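Local coordinates for protein hydrolase, HAD superfamily, subfamily III A (Legionella pneumophila, PDB 3N1U) that probably hydrolyses 3-deoxy-D-manno-octulosonate 8-phosphate to 3-deoxy-D-manno-octulosonate and inorganic phosphate, a step of lipopolysaccharide biosynthesis, at residues K15-K20 with L167-K172; L55-A60 with E174-G179. All blocks are in the same frame, centred on the assembly; numbering follows the deposited sequence.

The last two helices of this chain illustrate how a C-terminal segment can be fastened to a Rossmann-like core by two unlike means. Contact 1 (15-20 with 167-172) is largely polar and ties the end of helix 158-169 to the run-in of the first core strand; contact 2 (55-60 with 174-179) is apolar and lays the following helix, 173-181, across helix 49-60. Their centres are 12 Å apart, and Leu167 joins them: its CD1 lies 3.8 Å from CB of Leu57 and its CD2 4.0 Å from CB of Ala176. The side chain of Ile19 is about 10 Å from a bound calcium ion and that of Ile177 about 11 Å from one.

Contact 1. Residues K15-K20 with L167-K172; sequences KAKKIK and LNAQNK
A side-chain amide bridging two backbone carbonyls makes this contact, where helix 3-17 gives way to the core strand 21-24 and meets the C-terminal end of helix 158-169. Gln170 reaches across with an extended chain, and its NE2 spends both N-H groups on the other segment. One goes to O of Ala16 at 2.9 Å, nearly straight at 174° and almost exactly within the glutamine amide plane. The other goes to O of Ile19, also at 2.9 Å from NE2, arriving on a lone pair of that carbonyl. Because both acceptors lie in or close to the amide plane, the pair fixes the rotation of the group. The carbonyl of Ala16 also accepts from the backbone N of Ile19, so the glutamine reinforces the turn leading into strand 21-24.

The opposite end of the amide is held as well. OE1 of Gln170 takes a bond from NZ of Lys172 at 2.8 Å, which may polarise the amide and strengthen its N-H groups as donors, and a water bridges OE1 to O of Ile19. Beside this polar centre the methyl groups of Ala16 and Ala169 meet at 3.7 Å between their CB atoms, while Lys17 runs alongside, its CG 3.4 Å from O of Ala169. Ala16 and Ile19 also touch Leu131 of strand 131-134. Just past helix 158-169, Asn171 leaves helical geometry with a positive phi of 57° and closes a Schellman motif; a helix C-cap thus faces a helix-to-strand turn at the entry to a central strand of the Rossmann-like HAD core.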
ATOM      1  N   LYS A  15     -13.170  30.520  -5.979  1.00 35.18           N
ATOM      2  CA  LYS A  15     -11.747  30.306  -6.329  1.00 33.80           C
ATOM      3  C   LYS A  15     -11.554  29.370  -7.533  1.00 32.27           C
ATOM      4  O   LYS A  15     -10.775  29.664  -8.455  1.00 32.07           O
ATOM      5  CB  LYS A  15     -10.925  29.814  -5.138  1.00 33.16           C
ATOM      6  CG  LYS A  15     -10.922  30.740  -3.904  1.00 36.83           C
ATOM      7  CD  LYS A  15     -10.179  30.045  -2.760  1.00 36.37           C
ATOM      8  CE  LYS A  15      -9.812  31.036  -1.681  1.00 43.67           C
ATOM      9  NZ  LYS A  15      -8.519  31.715  -2.065  1.00 44.85           N
ATOM     10  N   ALA A  16     -12.268  28.246  -7.524  1.00 31.53           N
ATOM     11  CA  ALA A  16     -12.131  27.238  -8.543  1.00 30.87           C
ATOM     12  C   ALA A  16     -12.671  27.694  -9.900  1.00 32.30           C
ATOM     13  O   ALA A  16     -12.197  27.215 -10.961  1.00 31.18           O
ATOM     14  CB  ALA A  16     -12.855  25.923  -8.092  1.00 31.50           C
ATOM     15  N   LYS A  17     -13.687  28.574  -9.883  1.00 32.75           N
ATOM     16  CA  LYS A  17     -14.245  29.111 -11.135  1.00 34.53           C
ATOM     17  C   LYS A  17     -13.230  29.872 -11.975  1.00 34.44           C
ATOM     18  O   LYS A  17     -13.402  29.979 -13.188  1.00 36.04           O
ATOM     19  CB  LYS A  17     -15.442  30.045 -10.850  1.00 36.25           C
ATOM     20  CG  LYS A  17     -16.741  29.305 -10.571  1.00 42.64           C
ATOM     21  CD  LYS A  17     -17.827  30.288 -10.166  1.00 46.64           C
ATOM     22  CE  LYS A  17     -19.116  29.567  -9.820  1.00 52.84           C
ATOM     23  NZ  LYS A  17     -20.279  30.517  -9.952  1.00 53.97           N
ATOM     24  N   LYS A  18     -12.175  30.400 -11.349  1.00 33.06           N
ATOM     25  CA  LYS A  18     -11.198  31.257 -12.042  1.00 33.66           C
ATOM     26  C   LYS A  18     -10.034  30.497 -12.658  1.00 32.74           C
ATOM     27  O   LYS A  18      -9.182  31.068 -13.402  1.00 32.68           O
ATOM     28  CB  LYS A  18     -10.644  32.305 -11.042  1.00 34.53           C
ATOM     29  CG  LYS A  18     -11.735  33.301 -10.623  1.00 39.16           C
ATOM     30  CD  LYS A  18     -11.362  33.956  -9.329  1.00 47.19           C
ATOM     31  CE  LYS A  18     -10.733  35.274  -9.571  1.00 53.42           C
ATOM     32  NZ  LYS A  18     -10.085  35.672  -8.294  1.00 56.79           N
ATOM     33  N   ILE A  19      -9.965  29.215 -12.334  1.00 31.08           N
ATOM     34  CA  ILE A  19      -8.730  28.476 -12.575  1.00 30.91           C
ATOM     35  C   ILE A  19      -8.499  28.185 -14.067  1.00 31.13           C
ATOM     36  O   ILE A  19      -9.346  27.596 -14.737  1.00 32.59           O
ATOM     37  CB  ILE A  19      -8.696  27.171 -11.770  1.00 28.80           C
ATOM     38  CG1 ILE A  19      -8.756  27.426 -10.247  1.00 29.75           C
ATOM     39  CG2 ILE A  19      -7.427  26.394 -12.107  1.00 29.58           C
ATOM     40  CD1 ILE A  19      -7.742  28.486  -9.640  1.00 27.33           C
ATOM     41  N   LYS A  20      -7.346  28.604 -14.575  1.00 30.22           N
ATOM     42  CA  LYS A  20      -6.996  28.382 -15.955  1.00 30.94           C
ATOM     43  C   LYS A  20      -5.765  27.466 -16.064  1.00 30.00           C
ATOM     44  O   LYS A  20      -5.423  27.023 -17.160  1.00 30.66           O
ATOM     45  CB  LYS A  20      -6.728  29.733 -16.649  1.00 32.51           C
ATOM     46  CG  LYS A  20      -8.069  30.451 -16.928  1.00 35.80           C
ATOM     47  CD  LYS A  20      -7.940  31.668 -17.792  1.00 45.68           C
ATOM     48  CE  LYS A  20      -9.361  32.006 -18.284  1.00 49.80           C
ATOM     49  NZ  LYS A  20      -9.362  33.191 -19.174  1.00 56.78           N
ATOM     50  N   LEU A 167     -13.607  21.322 -12.554  1.00 30.52           N
ATOM     51  CA  LEU A 167     -14.503  21.121 -13.684  1.00 32.90           C
ATOM     52  C   LEU A 167     -15.948  21.370 -13.297  1.00 34.95           C
ATOM     53  O   LEU A 167     -16.708  22.021 -14.022  1.00 35.22           O
ATOM     54  CB  LEU A 167     -14.335  19.713 -14.259  1.00 32.42           C
ATOM     55  CG  LEU A 167     -12.978  19.462 -14.968  1.00 30.73           C
ATOM     56  CD1 LEU A 167     -12.864  17.958 -15.199  1.00 34.40           C
ATOM     57  CD2 LEU A 167     -12.972  20.204 -16.291  1.00 32.48           C
ATOM     58  N   ASN A 168     -16.323  20.872 -12.136  1.00 35.66           N
ATOM     59  CA  ASN A 168     -17.699  21.091 -11.656  1.00 37.91           C
ATOM     60  C   ASN A 168     -18.043  22.550 -11.399  1.00 37.75           C
ATOM     61  O   ASN A 168     -19.139  23.014 -11.769  1.00 39.04           O
ATOM     62  CB  ASN A 168     -17.987  20.186 -10.452  1.00 38.35           C
ATOM     63  CG  ASN A 168     -18.330  18.744 -10.907  1.00 43.33           C
ATOM     64  OD1 ASN A 168     -19.089  18.561 -11.877  1.00 49.05           O
ATOM     65  ND2 ASN A 168     -17.776  17.751 -10.237  1.00 41.91           N
ATOM     66  N   ALA A 169     -17.112  23.276 -10.783  1.00 36.43           N
ATOM     67  CA  ALA A 169     -17.280  24.720 -10.547  1.00 36.38           C
ATOM     68  C   ALA A 169     -17.500  25.532 -11.816  1.00 37.08           C
ATOM     69  O   ALA A 169     -18.221  26.525 -11.802  1.00 36.65           O
ATOM     70  CB  ALA A 169     -16.102  25.268  -9.745  1.00 35.42           C
ATOM     71  N   GLN A 170     -16.847  25.113 -12.896  1.00 35.33           N
ATOM     72  CA  GLN A 170     -16.872  25.812 -14.140  1.00 35.72           C
ATOM     73  C   GLN A 170     -17.891  25.249 -15.134  1.00 36.59           C
ATOM     74  O   GLN A 170     -17.959  25.709 -16.263  1.00 37.29           O
ATOM     75  CB  GLN A 170     -15.459  25.764 -14.730  1.00 35.11           C
ATOM     76  CG  GLN A 170     -14.420  26.551 -13.880  1.00 33.14           C
ATOM     77  CD  GLN A 170     -13.048  26.582 -14.564  1.00 34.47           C
ATOM     78  OE1 GLN A 170     -12.953  26.449 -15.788  1.00 37.02           O
ATOM     79  NE2 GLN A 170     -11.995  26.783 -13.786  1.00 29.38           N
ATOM     80  N   ASN A 171     -18.658  24.245 -14.686  1.00 37.58           N
ATOM     81  CA  ASN A 171     -19.674  23.573 -15.510  0.50 38.96           C
ATOM     82  C   ASN A 171     -19.052  22.985 -16.781  1.00 38.68           C
ATOM     83  O   ASN A 171     -19.674  23.030 -17.860  1.00 39.09           O
ATOM     84  CB  ASN A 171     -20.851  24.521 -15.843  0.50 41.43           C
ATOM     85  CG  ASN A 171     -21.615  24.983 -14.603  0.50 42.65           C
ATOM     86  OD1 ASN A 171     -21.928  24.196 -13.720  0.50 45.70           O
ATOM     87  ND2 ASN A 171     -21.931  26.266 -14.551  0.50 46.35           N
ATOM     88  N   LYS A 172     -17.839  22.428 -16.645  1.00 36.84           N
ATOM     89  CA  LYS A 172     -17.076  21.856 -17.758  1.00 36.44           C
ATOM     90  C   LYS A 172     -16.891  20.335 -17.679  1.00 36.60           C
ATOM     91  O   LYS A 172     -16.211  19.752 -18.519  1.00 36.28           O
ATOM     92  CB  LYS A 172     -15.693  22.524 -17.880  1.00 35.04           C
ATOM     93  CG  LYS A 172     -15.744  23.927 -18.460  1.00 36.43           C
ATOM     94  CD  LYS A 172     -14.390  24.644 -18.417  1.00 36.19           C
ATOM     95  CE  LYS A 172     -14.556  26.105 -19.031  1.00 36.49           C
ATOM     96  NZ  LYS A 172     -13.419  26.913 -18.474  1.00 40.38           N
TER
HETATM   97  O   HOH W   1     -10.886  28.125 -16.991  1.00 44.90           O

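Contact 2. Residues L55-A60 with E174-G179; sequences LKLLMA and ELAITG
Leu57 lays its CD2 methyl over the backbone between Ala176 and Ile177, 3.6 Å from C of Ala176 and 3.7 Å from CA of Ile177. The leucine's CG is anti to the carbonyl carbon, and chi2 of 168° turns CD2 rather than CD1 to the other helix. CD2 also meets CB of Ala176 at 3.9 Å and, more loosely, the CD1 methyl of Ile177. The isoleucine's CB bond points away from helix 55-60, but CG1 is anti to the backbone N, and the turn about chi2 (54°) carries CD1 back to the leucine.

Ala176 answers from the other helix: its methyl sits 3.3 Å from O of Leu57, a close approach of carbon to carbonyl oxygen. One turn further along, CB of Ala60 points at helix 174-179 and rests 3.5 Å from O of Ala176, with the backbone of Gly179 next to it. With small residues at Ala60, Ala176 and Gly179 in the interface, the axes of the short helical segments come within 7.9 Å, crossing nearly at right angles (101°).

Leu120 of a second subunit covers both Leu57 and Ile177, so the seam also belongs to the oligomer interface. Chemically, the two helices meet through methyl groups set against one another and against peptide backbone, which implies that burial and close fit, rather than polar pairing, hold the C-terminal helix on the core.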
ATOM      1  N   LEU A  55      -6.176  14.842 -14.935  1.00 26.78           N
ATOM      2  CA  LEU A  55      -5.361  15.801 -15.696  1.00 28.64           C
ATOM      3  C   LEU A  55      -5.753  15.824 -17.153  1.00 29.67           C
ATOM      4  O   LEU A  55      -5.825  16.887 -17.750  1.00 30.86           O
ATOM      5  CB  LEU A  55      -3.868  15.484 -15.497  1.00 27.17           C
ATOM      6  CG  LEU A  55      -3.393  15.523 -14.021  1.00 29.28           C
ATOM      7  CD1 LEU A  55      -1.874  15.275 -13.942  1.00 27.24           C
ATOM      8  CD2 LEU A  55      -3.735  16.913 -13.370  1.00 28.38           C
ATOM      9  N   LYS A  56      -6.050  14.658 -17.741  1.00 28.60           N
ATOM     10  CA  LYS A  56      -6.493  14.646 -19.129  1.00 31.09           C
ATOM     11  C   LYS A  56      -7.842  15.315 -19.335  1.00 31.41           C
ATOM     12  O   LYS A  56      -8.099  15.922 -20.408  1.00 31.36           O
ATOM     13  CB  LYS A  56      -6.541  13.213 -19.683  1.00 32.74           C
ATOM     14  CG  LYS A  56      -5.175  12.552 -19.850  1.00 34.69           C
ATOM     15  CD  LYS A  56      -5.419  11.086 -20.157  1.00 43.04           C
ATOM     16  CE  LYS A  56      -4.158  10.416 -20.656  1.00 48.59           C
ATOM     17  NZ  LYS A  56      -4.526   9.008 -21.025  1.00 51.72           N
ATOM     18  N   LEU A  57      -8.713  15.188 -18.336  1.00 29.50           N
ATOM     19  CA  LEU A  57     -10.005  15.876 -18.422  1.00 30.39           C
ATOM     20  C   LEU A  57      -9.823  17.386 -18.341  1.00 30.64           C
ATOM     21  O   LEU A  57     -10.524  18.140 -19.041  1.00 30.79           O
ATOM     22  CB  LEU A  57     -10.947  15.416 -17.316  1.00 30.60           C
ATOM     23  CG  LEU A  57     -11.495  13.965 -17.451  1.00 31.70           C
ATOM     24  CD1 LEU A  57     -12.205  13.435 -16.177  1.00 31.27           C
ATOM     25  CD2 LEU A  57     -12.428  13.855 -18.621  1.00 31.25           C
ATOM     26  N   LEU A  58      -8.953  17.852 -17.451  1.00 30.14           N
ATOM     27  CA  LEU A  58      -8.725  19.314 -17.442  1.00 29.79           C
ATOM     28  C   LEU A  58      -8.265  19.776 -18.802  1.00 30.80           C
ATOM     29  O   LEU A  58      -8.762  20.770 -19.374  1.00 32.31           O
ATOM     30  CB  LEU A  58      -7.665  19.703 -16.400  1.00 28.62           C
ATOM     31  CG  LEU A  58      -8.079  19.629 -14.925  1.00 31.04           C
ATOM     32  CD1 LEU A  58      -6.907  20.102 -14.031  1.00 26.79           C
ATOM     33  CD2 LEU A  58      -9.308  20.489 -14.698  1.00 30.10           C
HETATM   34  N   MSE A  59      -7.285  19.088 -19.345  1.00 31.80           N
HETATM   35  CA  MSE A  59      -6.744  19.525 -20.640  1.00 33.91           C
HETATM   36  C   MSE A  59      -7.756  19.438 -21.794  1.00 34.91           C
HETATM   37  O   MSE A  59      -7.737  20.303 -22.688  1.00 34.46           O
HETATM   38  CB  MSE A  59      -5.456  18.726 -20.937  1.00 33.91           C
HETATM   39  CG  MSE A  59      -4.305  19.098 -19.930  1.00 36.27           C
HETATM   40 SE   MSE A  59      -2.611  18.242 -20.487  1.00 42.60          SE
HETATM   41  CE  MSE A  59      -2.976  16.583 -19.620  1.00 40.56           C
ATOM     42  N   ALA A  60      -8.624  18.408 -21.781  1.00 33.22           N
ATOM     43  CA  ALA A  60      -9.705  18.293 -22.772  1.00 35.65           C
ATOM     44  C   ALA A  60     -10.672  19.461 -22.663  1.00 35.47           C
ATOM     45  O   ALA A  60     -11.278  19.834 -23.659  1.00 35.83           O
ATOM     46  CB  ALA A  60     -10.477  16.937 -22.610  1.00 34.95           C
ATOM     47  N   GLU A 174     -19.024  17.722 -18.224  1.00 40.33           N
ATOM     48  CA  GLU A 174     -19.553  17.086 -19.455  1.00 43.40           C
ATOM     49  C   GLU A 174     -18.697  17.380 -20.705  1.00 43.50           C
ATOM     50  O   GLU A 174     -18.327  16.439 -21.414  1.00 44.02           O
ATOM     51  CB  GLU A 174     -21.040  17.412 -19.680  1.00 46.77           C
ATOM     52  CG  GLU A 174     -22.016  16.376 -19.065  1.00 53.45           C
ATOM     53  CD  GLU A 174     -21.702  14.892 -19.439  1.00 58.15           C
ATOM     54  OE1 GLU A 174     -21.690  14.012 -18.525  1.00 64.41           O
ATOM     55  OE2 GLU A 174     -21.464  14.597 -20.638  1.00 59.34           O
ATOM     56  N   LEU A 175     -18.362  18.656 -20.940  1.00 42.79           N
ATOM     57  CA  LEU A 175     -17.388  19.058 -21.990  1.00 44.59           C
ATOM     58  C   LEU A 175     -16.101  18.228 -21.966  1.00 41.93           C
ATOM     59  O   LEU A 175     -15.675  17.685 -23.001  1.00 41.69           O
ATOM     60  CB  LEU A 175     -17.015  20.570 -21.908  1.00 45.01           C
ATOM     61  CG  LEU A 175     -17.624  21.605 -22.856  1.00 51.21           C
ATOM     62  CD1 LEU A 175     -19.134  21.685 -22.712  1.00 57.41           C
ATOM     63  CD2 LEU A 175     -16.987  22.984 -22.656  1.00 52.78           C
ATOM     64  N   ALA A 176     -15.509  18.110 -20.767  1.00 40.23           N
ATOM     65  CA  ALA A 176     -14.259  17.379 -20.550  1.00 37.40           C
ATOM     66  C   ALA A 176     -14.371  15.900 -20.936  1.00 37.69           C
ATOM     67  O   ALA A 176     -13.549  15.412 -21.730  1.00 37.42           O
ATOM     68  CB  ALA A 176     -13.783  17.508 -19.097  1.00 35.97           C
ATOM     69  N   ILE A 177     -15.369  15.193 -20.411  1.00 36.53           N
ATOM     70  CA  ILE A 177     -15.448  13.738 -20.712  1.00 38.60           C
ATOM     71  C   ILE A 177     -15.800  13.506 -22.160  1.00 41.33           C
ATOM     72  O   ILE A 177     -15.333  12.528 -22.783  1.00 41.30           O
ATOM     73  CB  ILE A 177     -16.359  12.955 -19.699  1.00 38.80           C
ATOM     74  CG1 ILE A 177     -16.268  11.417 -19.856  1.00 39.67           C
ATOM     75  CG2 ILE A 177     -17.847  13.387 -19.848  1.00 40.61           C
ATOM     76  CD1 ILE A 177     -14.839  10.802 -19.789  1.00 33.78           C
ATOM     77  N   THR A 178     -16.648  14.392 -22.696  1.00 43.03           N
ATOM     78  CA  THR A 178     -17.047  14.285 -24.096  1.00 46.34           C
ATOM     79  C   THR A 178     -15.799  14.443 -24.958  1.00 46.24           C
ATOM     80  O   THR A 178     -15.500  13.559 -25.754  1.00 48.13           O
ATOM     81  CB  THR A 178     -18.238  15.233 -24.445  1.00 47.25           C
ATOM     82  OG1 THR A 178     -19.387  14.802 -23.678  1.00 47.59           O
ATOM     83  CG2 THR A 178     -18.579  15.108 -25.914  1.00 51.94           C
ATOM     84  N   GLY A 179     -15.079  15.532 -24.748  1.00 46.89           N
ATOM     85  CA  GLY A 179     -13.826  15.835 -25.440  1.00 48.96           C
ATOM     86  C   GLY A 179     -12.741  14.783 -25.298  1.00 49.89           C
ATOM     87  O   GLY A 179     -12.168  14.357 -26.310  1.00 51.85           O
TER